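Local atomic coordinates of 2'-deoxycytidine 5'-triphosphate deaminase (Agrobacterium tumefaciens, PDB entry 2R9Q), a protein that probably catalyses the hydrolytic deamination of dCTP to dUTP, releasing ammonia. Residues B[31-35]-B[36-40]; B[62-66]-B[67-71]; B[148-152]-B[153-157]; B[324-327]-B[328-332]. One frame throughout, in Å; residues are numbered along the deposited sequence.

How the interactions relate
Four local contacts, each made within one short run of chain, sample how a protein rich in beta strands turns its chain and starts a helix. In chain order, interactions 1, 2 and 3 fall in the N-terminal family region and interaction 4 in the C-terminal one, with 1 and 4 on opposite sides of the chain's centre, about 38 Å between their centres. Within one chain none touches another: the nearest atoms of 2 and 3 are still about 10 Å apart. Interaction 1 leads into strand 38-39, 2 starts helix 66-71, 3 links strands 143-150 and 155-157, and 4 joins strands 324-327 and 331-339. Between subunits, however, K69 of interaction 2 pairs with E327 of interaction 4.

Interaction 1: B[31-35]-B[36-40]; sequences ADLDV and DQVQP
The side-chain oxygen OE1 of Q37 accepts the backbone N-H of D34, with D34 N and Q37 OE1 2.9 Å apart. The bond is fairly straight, 160° at the hydrogen, and the donor lies in the amide's carbonyl plane on a lone pair. Q37 reaches back because CG is anti to its backbone N (chi1 -153°) and the chain stays extended beyond it. The other end of the amide is held as well, since NE2 donates to the backbone oxygen of D44, and the two bonds together should fix the rotation of this buried group. L33 crosses the Q37 side chain at about a right angle, its CB 3.5 Å from OE1, while L33 CD1 meets CG2 of V38 at 3.9 Å. A backbone bond runs the other way, from Q37 N to D34 O at 3.1 Å, and closes the turn.

The carboxylates of D34 and D36 also come near each other, OD2 of D34 lying 4.5 Å from OD1 of D36. Both pair with NH1 of R162, whose charge probably offsets their mutual repulsion. A water donates to V35 O and, at 2.8 Å, to V38 O, tying the bend to the start of the strand that follows. The arrangement is a type I beta turn from D34 to Q37, reinforced by a side-chain-to-backbone bond and leading into strand 38-39 of an antiparallel sheet in the N-terminal region of this dUTPase-like protein.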
# COMPACT_ATOMS: atom_id res chain seq x y z
N ALA B 31 -16.34 -30.90 -21.96
CA ALA B 31 -15.47 -31.87 -22.61
C ALA B 31 -15.21 -33.07 -21.71
O ALA B 31 -15.59 -33.08 -20.54
CB ALA B 31 -14.16 -31.23 -23.02
N ASP B 32 -14.59 -34.10 -22.27
CA ASP B 32 -14.20 -35.26 -21.48
C ASP B 32 -13.32 -34.75 -20.35
O ASP B 32 -12.56 -33.82 -20.55
CB ASP B 32 -13.44 -36.29 -22.33
N LEU B 33 -13.44 -35.35 -19.17
CA LEU B 33 -12.61 -34.99 -18.03
C LEU B 33 -11.14 -35.22 -18.35
O LEU B 33 -10.83 -35.97 -19.26
CB LEU B 33 -13.06 -35.74 -16.77
CG LEU B 33 -14.56 -35.65 -16.40
CD1 LEU B 33 -14.90 -36.43 -15.12
CD2 LEU B 33 -15.04 -34.19 -16.29
N ASP B 34 -10.24 -34.50 -17.69
CA ASP B 34 -8.80 -34.81 -17.71
C ASP B 34 -8.62 -36.19 -17.06
O ASP B 34 -9.36 -36.54 -16.16
CB ASP B 34 -7.95 -33.78 -16.93
CG ASP B 34 -8.07 -32.34 -17.45
OD1 ASP B 34 -8.46 -32.12 -18.62
OD2 ASP B 34 -7.75 -31.42 -16.64
N VAL B 35 -7.63 -36.95 -17.51
CA VAL B 35 -7.36 -38.28 -16.91
C VAL B 35 -7.19 -38.16 -15.40
O VAL B 35 -7.70 -38.99 -14.64
CB VAL B 35 -6.14 -39.02 -17.57
CG1 VAL B 35 -4.90 -38.13 -17.59
CG2 VAL B 35 -5.88 -40.38 -16.86
N ASP B 36 -6.54 -37.07 -14.97
CA ASP B 36 -6.22 -36.84 -13.58
C ASP B 36 -7.13 -35.81 -12.89
O ASP B 36 -6.76 -35.23 -11.86
CB ASP B 36 -4.76 -36.41 -13.48
CG ASP B 36 -4.48 -35.10 -14.18
OD1 ASP B 36 -5.20 -34.74 -15.13
OD2 ASP B 36 -3.54 -34.42 -13.77
N GLN B 37 -8.33 -35.62 -13.44
CA GLN B 37 -9.23 -34.57 -12.95
C GLN B 37 -9.98 -34.96 -11.69
O GLN B 37 -10.26 -34.10 -10.84
CB GLN B 37 -10.23 -34.12 -14.01
CG GLN B 37 -10.68 -32.70 -13.81
CD GLN B 37 -11.74 -32.30 -14.81
OE1 GLN B 37 -11.65 -32.61 -15.98
NE2 GLN B 37 -12.76 -31.59 -14.34
N VAL B 38 -10.28 -36.25 -11.57
CA VAL B 38 -10.98 -36.80 -10.41
C VAL B 38 -9.95 -37.23 -9.38
O VAL B 38 -9.08 -38.07 -9.65
CB VAL B 38 -11.92 -37.97 -10.79
CG1 VAL B 38 -12.72 -38.44 -9.57
CG2 VAL B 38 -12.85 -37.58 -11.98
N GLN B 39 -10.01 -36.61 -8.21
CA GLN B 39 -9.14 -36.92 -7.12
C GLN B 39 -9.86 -37.98 -6.31
O GLN B 39 -11.05 -38.26 -6.56
CB GLN B 39 -8.82 -35.65 -6.30
CG GLN B 39 -8.31 -34.45 -7.11
CD GLN B 39 -7.07 -34.76 -7.88
OE1 GLN B 39 -6.26 -35.59 -7.47
NE2 GLN B 39 -6.90 -34.10 -9.01
N PRO B 40 -9.15 -38.62 -5.35
CA PRO B 40 -9.74 -39.62 -4.46
C PRO B 40 -11.07 -39.23 -3.78
O PRO B 40 -11.95 -40.06 -3.69
CB PRO B 40 -8.63 -39.85 -3.43
CG PRO B 40 -7.38 -39.53 -4.14
CD PRO B 40 -7.70 -38.45 -5.10
O HOH W 1 -8.22 -39.12 -12.10

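Interaction 2: B[62-66]-B[67-71]; sequences PGTRV and IDKLN
R65 and D68 form a salt bridge at the start of a helix, with R65 NH2 3.1 Å from D68 OD1. The N-H points at the oxygen with a bend, 145° at the hydrogen, and arrives on the syn side of the carboxylate, whose plane stands 63° from that of the guanidinium. A bend at chi3 (-52°) brings the guanidinium to D68.

Apolar contact backs this charged pair. I67 lies alongside R65, pointing the same way, and its CG2 sits over the centre of one guanidinium face, 3.4 Å from CZ. Separately, T64 CG2 presses against K69 CG at 3.4 Å, tighter than usual for two carbons, the two side chains crossing at about a right angle.

R65 occupies the N-cap position of helix 66-71, and the backbone bonds begin there. Its oxygen takes two weak bonds, from D68 N and K69 N; the first regular one follows at V66 O, which L70 N meets at 3.1 Å. Just after the cap, the N-H of V66 is taken by OD1 of D128.

Beyond the helix start, K69 sends its amine to the backbone oxygens of M59 and P60, and also into a salt bridge with E327 of a second subunit.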
# COMPACT_ATOMS: atom_id res chain seq x y z
N PRO B 62 -31.06 -15.03 -3.54
CA PRO B 62 -32.23 -15.88 -3.79
C PRO B 62 -32.98 -15.57 -5.09
O PRO B 62 -33.23 -14.41 -5.40
CB PRO B 62 -33.13 -15.60 -2.58
CG PRO B 62 -32.22 -15.12 -1.52
CD PRO B 62 -31.17 -14.35 -2.23
N GLY B 63 -33.28 -16.62 -5.85
CA GLY B 63 -33.89 -16.47 -7.16
C GLY B 63 -33.13 -15.56 -8.13
O GLY B 63 -33.76 -14.89 -8.94
N THR B 64 -31.80 -15.54 -8.04
CA THR B 64 -30.97 -14.80 -8.99
C THR B 64 -29.95 -15.71 -9.66
O THR B 64 -29.14 -16.33 -8.99
CB THR B 64 -30.18 -13.64 -8.33
OG1 THR B 64 -31.05 -12.83 -7.52
CG2 THR B 64 -29.49 -12.78 -9.40
N ARG B 65 -30.00 -15.77 -10.99
CA ARG B 65 -28.97 -16.43 -11.80
C ARG B 65 -27.69 -15.59 -11.81
O ARG B 65 -27.74 -14.38 -11.87
CB ARG B 65 -29.43 -16.67 -13.23
CG ARG B 65 -30.69 -17.54 -13.36
CD ARG B 65 -30.94 -17.96 -14.80
NE ARG B 65 -30.95 -16.82 -15.73
CZ ARG B 65 -30.60 -16.87 -17.03
NH1 ARG B 65 -30.20 -18.01 -17.60
NH2 ARG B 65 -30.64 -15.76 -17.75
N VAL B 66 -26.55 -16.27 -11.73
CA VAL B 66 -25.26 -15.57 -11.77
C VAL B 66 -25.13 -14.73 -13.05
O VAL B 66 -24.65 -13.59 -13.00
CB VAL B 66 -24.06 -16.55 -11.61
CG1 VAL B 66 -22.76 -15.82 -11.85
CG2 VAL B 66 -24.06 -17.21 -10.24
N ILE B 67 -25.62 -15.29 -14.17
CA ILE B 67 -25.57 -14.61 -15.46
C ILE B 67 -26.39 -13.30 -15.51
O ILE B 67 -26.01 -12.39 -16.21
CB ILE B 67 -25.93 -15.56 -16.66
CG1 ILE B 67 -25.22 -15.09 -17.94
CG2 ILE B 67 -27.45 -15.72 -16.87
CD1 ILE B 67 -23.68 -15.09 -17.86
N ASP B 68 -27.48 -13.20 -14.74
CA ASP B 68 -28.24 -11.96 -14.63
C ASP B 68 -27.47 -10.84 -13.94
O ASP B 68 -27.38 -9.73 -14.45
CB ASP B 68 -29.56 -12.18 -13.90
CG ASP B 68 -30.51 -13.08 -14.66
OD1 ASP B 68 -30.35 -13.25 -15.89
OD2 ASP B 68 -31.43 -13.62 -14.02
N LYS B 69 -26.94 -11.12 -12.77
CA LYS B 69 -26.11 -10.14 -12.06
C LYS B 69 -24.94 -9.63 -12.93
O LYS B 69 -24.72 -8.42 -13.04
CB LYS B 69 -25.63 -10.71 -10.73
CG LYS B 69 -26.75 -10.88 -9.73
CD LYS B 69 -27.17 -9.55 -9.06
CE LYS B 69 -26.49 -9.31 -7.71
NZ LYS B 69 -27.35 -9.59 -6.53
N LEU B 70 -24.21 -10.55 -13.55
CA LEU B 70 -23.21 -10.22 -14.57
C LEU B 70 -23.74 -9.24 -15.62
O LEU B 70 -23.15 -8.20 -15.84
CB LEU B 70 -22.72 -11.52 -15.25
CG LEU B 70 -21.31 -12.07 -14.97
CD1 LEU B 70 -20.84 -11.71 -13.58
CD2 LEU B 70 -21.25 -13.58 -15.19
N ASN B 71 -24.85 -9.58 -16.27
CA ASN B 71 -25.50 -8.71 -17.26
C ASN B 71 -26.03 -7.38 -16.68
O ASN B 71 -26.34 -6.44 -17.42
CB ASN B 71 -26.69 -9.43 -17.90
CG ASN B 71 -26.28 -10.64 -18.72
OD1 ASN B 71 -25.09 -10.92 -18.91
ND2 ASN B 71 -27.27 -11.39 -19.18

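Interaction 3: B[148-152]-B[153-157]; sequences ISPRT and FPIVV
The connection between strand 143-150 and strand 155-157 is a loop whose two arms face each other through buried apolar side chains and a water, with P150 meeting I155 across it. CG of the proline ring lies 3.9 Å from CG1 of I155, and the two side chains cross at about a right angle. I155 turns CG1 to the position between its backbone N and carbonyl carbon (chi1 65°), which directs that branch at P150. Further along, CD1 of I155 comes within 4.3 Å of I148 CG2, while P150 CB rests 3.4 Å from the carbonyl oxygen of F153. L86 of strand 84-86 packs on I148, P150 and I155 alike.

At the bend, T152 and F153 run side by side, and the methyl CG2 of T152 makes a CH-pi contact with one face of the ring, 4.1 Å from its centroid and displaced toward the rim. W242 meets the same ring edge-to-face. The hydroxyl of T152 is hydrogen-bonded to D120.

Inside the loop a water accepts the N-H of F153, from F153 N at 2.9 Å, and more weakly that of R151. The chemistry is thus divided: carbon contacts bring the arms together, while a water helps satisfy backbone N-H groups at the bend, where direct polar bonding between the arms is lacking.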
# COMPACT_ATOMS: atom_id res chain seq x y z
N ILE B 148 -12.09 -15.10 -9.23
CA ILE B 148 -10.64 -15.13 -9.10
C ILE B 148 -10.11 -13.74 -8.88
O ILE B 148 -10.31 -12.84 -9.69
CB ILE B 148 -9.88 -15.75 -10.35
CG1 ILE B 148 -10.43 -17.09 -10.80
CG2 ILE B 148 -8.35 -15.90 -10.07
CD1 ILE B 148 -9.97 -17.55 -12.19
N SER B 149 -9.38 -13.60 -7.79
CA SER B 149 -8.56 -12.42 -7.54
C SER B 149 -7.15 -12.78 -7.08
O SER B 149 -6.95 -13.22 -5.94
CB SER B 149 -9.21 -11.49 -6.52
OG SER B 149 -8.56 -10.25 -6.56
N PRO B 150 -6.16 -12.61 -7.96
CA PRO B 150 -4.75 -12.80 -7.55
C PRO B 150 -4.33 -11.76 -6.51
O PRO B 150 -4.66 -10.63 -6.65
CB PRO B 150 -3.98 -12.61 -8.86
CG PRO B 150 -5.01 -12.78 -9.93
CD PRO B 150 -6.24 -12.24 -9.38
N ARG B 151 -3.62 -12.16 -5.48
CA ARG B 151 -3.26 -11.23 -4.45
C ARG B 151 -1.79 -10.82 -4.51
O ARG B 151 -1.47 -9.67 -4.34
CB ARG B 151 -3.61 -11.85 -3.11
CG ARG B 151 -4.68 -11.21 -2.32
CD ARG B 151 -6.10 -11.61 -2.64
NE ARG B 151 -6.84 -10.75 -3.59
CZ ARG B 151 -6.74 -9.42 -3.79
NH1 ARG B 151 -5.92 -8.63 -3.10
NH2 ARG B 151 -7.52 -8.87 -4.72
N THR B 152 -0.87 -11.77 -4.70
CA THR B 152 0.56 -11.45 -4.71
C THR B 152 1.20 -11.53 -6.06
O THR B 152 1.95 -10.67 -6.41
CB THR B 152 1.36 -12.34 -3.75
OG1 THR B 152 0.79 -12.23 -2.45
CG2 THR B 152 2.87 -11.95 -3.72
N PHE B 153 0.93 -12.62 -6.79
CA PHE B 153 1.51 -12.83 -8.10
C PHE B 153 0.47 -12.64 -9.17
O PHE B 153 -0.64 -13.20 -9.09
CB PHE B 153 2.11 -14.26 -8.28
CG PHE B 153 2.98 -14.72 -7.14
CD1 PHE B 153 4.19 -14.16 -6.90
CD2 PHE B 153 2.59 -15.77 -6.34
CE1 PHE B 153 4.95 -14.57 -5.87
CE2 PHE B 153 3.35 -16.17 -5.31
CZ PHE B 153 4.53 -15.57 -5.08
N PRO B 154 0.84 -11.89 -10.22
CA PRO B 154 -0.03 -11.94 -11.38
C PRO B 154 0.06 -13.33 -12.05
O PRO B 154 1.13 -13.99 -12.01
CB PRO B 154 0.51 -10.83 -12.25
CG PRO B 154 1.98 -10.74 -11.88
CD PRO B 154 1.98 -10.98 -10.43
N ILE B 155 -1.04 -13.78 -12.60
CA ILE B 155 -1.13 -15.15 -13.11
C ILE B 155 -1.60 -15.21 -14.54
O ILE B 155 -2.25 -14.31 -15.01
CB ILE B 155 -1.94 -16.07 -12.18
CG1 ILE B 155 -3.41 -15.66 -12.09
CG2 ILE B 155 -1.26 -16.17 -10.80
CD1 ILE B 155 -4.34 -16.74 -11.53
N VAL B 156 -1.20 -16.26 -15.26
CA VAL B 156 -1.82 -16.58 -16.55
C VAL B 156 -2.68 -17.85 -16.45
O VAL B 156 -2.25 -18.87 -15.91
CB VAL B 156 -0.81 -16.58 -17.80
CG1 VAL B 156 0.60 -16.88 -17.37
CG2 VAL B 156 -1.26 -17.55 -18.88
N VAL B 157 -3.90 -17.72 -16.96
CA VAL B 157 -4.92 -18.78 -16.99
C VAL B 157 -5.51 -18.92 -18.38
O VAL B 157 -5.42 -18.03 -19.20
CB VAL B 157 -6.08 -18.57 -15.94
CG1 VAL B 157 -5.49 -18.34 -14.55
CG2 VAL B 157 -7.07 -17.45 -16.37
O HOH W 2 -1.48 -14.12 -6.52

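Interaction 4: B[324-327]-B[328-332]; sequences FILE and HGQIV
L326 and Q330 meet across a type II beta turn, E327 to Q330, which joins strand 324-327 to strand 331-339 in the C-terminal region. G329 takes positive phi (79°), as the third position of such a turn favours.

The apolar contact centres on CD1 of L326, which lies 3.5 Å from CG of Q330 and 4.2 Å from CG1 of V332. L326 and Q330 cross at about a right angle, and F289 packs against all three of these side chains.

Among polar contacts, the turn is closed by the backbone bond from Q330 N to E327 O, 3.0 Å, although the position of that oxygen is less certain. A water accepts the N-H of E327 and donates to OE1 of Q330, linking strand end and side chain. ND1 of H328 is hydrogen-bonded to the backbone N of L208.

Q330 is bent at chi2 (69°), which swings its amide round to the next residue, at the start of the strand: NE2 donates to I331 O at 2.9 Å, almost straight at 172°, with that oxygen lying in the amide plane.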
# COMPACT_ATOMS: atom_id res chain seq x y z
N PHE B 324 1.89 -9.40 13.83
CA PHE B 324 1.78 -10.38 14.85
C PHE B 324 3.06 -11.19 14.87
O PHE B 324 3.57 -11.63 13.81
CB PHE B 324 0.56 -11.28 14.59
CG PHE B 324 0.25 -12.24 15.74
CD1 PHE B 324 -0.29 -11.77 16.94
CD2 PHE B 324 0.48 -13.61 15.61
CE1 PHE B 324 -0.59 -12.63 17.98
CE2 PHE B 324 0.19 -14.48 16.66
CZ PHE B 324 -0.34 -13.99 17.84
N ILE B 325 3.60 -11.35 16.06
CA ILE B 325 4.73 -12.23 16.27
C ILE B 325 4.18 -13.62 16.45
O ILE B 325 3.58 -13.90 17.45
CB ILE B 325 5.58 -11.87 17.49
CG1 ILE B 325 6.06 -10.42 17.43
CG2 ILE B 325 6.78 -12.83 17.60
CD1 ILE B 325 6.24 -9.79 18.82
N LEU B 326 4.37 -14.47 15.44
CA LEU B 326 3.94 -15.85 15.48
C LEU B 326 5.07 -16.66 16.08
O LEU B 326 6.22 -16.54 15.69
CB LEU B 326 3.58 -16.36 14.07
CG LEU B 326 3.11 -17.81 13.91
CD1 LEU B 326 1.75 -18.12 14.54
CD2 LEU B 326 3.12 -18.17 12.41
N GLU B 327 4.72 -17.51 17.03
CA GLU B 327 5.71 -18.26 17.80
C GLU B 327 5.52 -19.75 17.54
O GLU B 327 4.39 -20.21 17.35
CB GLU B 327 5.59 -17.93 19.31
CG GLU B 327 5.93 -16.48 19.66
CD GLU B 327 5.60 -16.12 21.10
OE1 GLU B 327 6.30 -16.66 22.00
OE2 GLU B 327 4.63 -15.31 21.33
N HIS B 328 6.66 -20.45 17.51
CA HIS B 328 6.73 -21.92 17.39
C HIS B 328 5.79 -22.64 18.38
O HIS B 328 5.66 -22.23 19.54
CB HIS B 328 8.18 -22.36 17.62
CG HIS B 328 8.39 -23.85 17.54
ND1 HIS B 328 8.68 -24.49 16.35
CD2 HIS B 328 8.35 -24.81 18.48
CE1 HIS B 328 8.82 -25.79 16.58
NE2 HIS B 328 8.61 -26.00 17.86
N GLY B 329 5.14 -23.70 17.93
CA GLY B 329 4.14 -24.40 18.73
C GLY B 329 2.78 -23.74 18.79
O GLY B 329 1.84 -24.32 19.26
N GLN B 330 2.66 -22.51 18.29
CA GLN B 330 1.36 -21.85 18.22
C GLN B 330 0.40 -22.67 17.36
O GLN B 330 0.73 -23.03 16.21
CB GLN B 330 1.53 -20.47 17.64
CG GLN B 330 0.25 -19.73 17.25
CD GLN B 330 -0.58 -19.33 18.42
OE1 GLN B 330 -0.11 -18.66 19.32
NE2 GLN B 330 -1.85 -19.71 18.40
N ILE B 331 -0.79 -22.94 17.91
CA ILE B 331 -1.89 -23.56 17.14
C ILE B 331 -2.49 -22.63 16.07
O ILE B 331 -2.84 -21.49 16.36
CB ILE B 331 -3.02 -24.09 18.04
CG1 ILE B 331 -2.47 -25.22 18.94
CG2 ILE B 331 -4.20 -24.59 17.19
CD1 ILE B 331 -3.38 -25.57 20.12
N VAL B 332 -2.59 -23.15 14.85
CA VAL B 332 -2.97 -22.35 13.67
C VAL B 332 -4.17 -22.88 12.89
O VAL B 332 -4.81 -22.16 12.12
CB VAL B 332 -1.76 -22.13 12.72
CG1 VAL B 332 -0.60 -21.47 13.50
CG2 VAL B 332 -1.34 -23.44 12.00
O HOH W 3 2.05 -17.26 18.60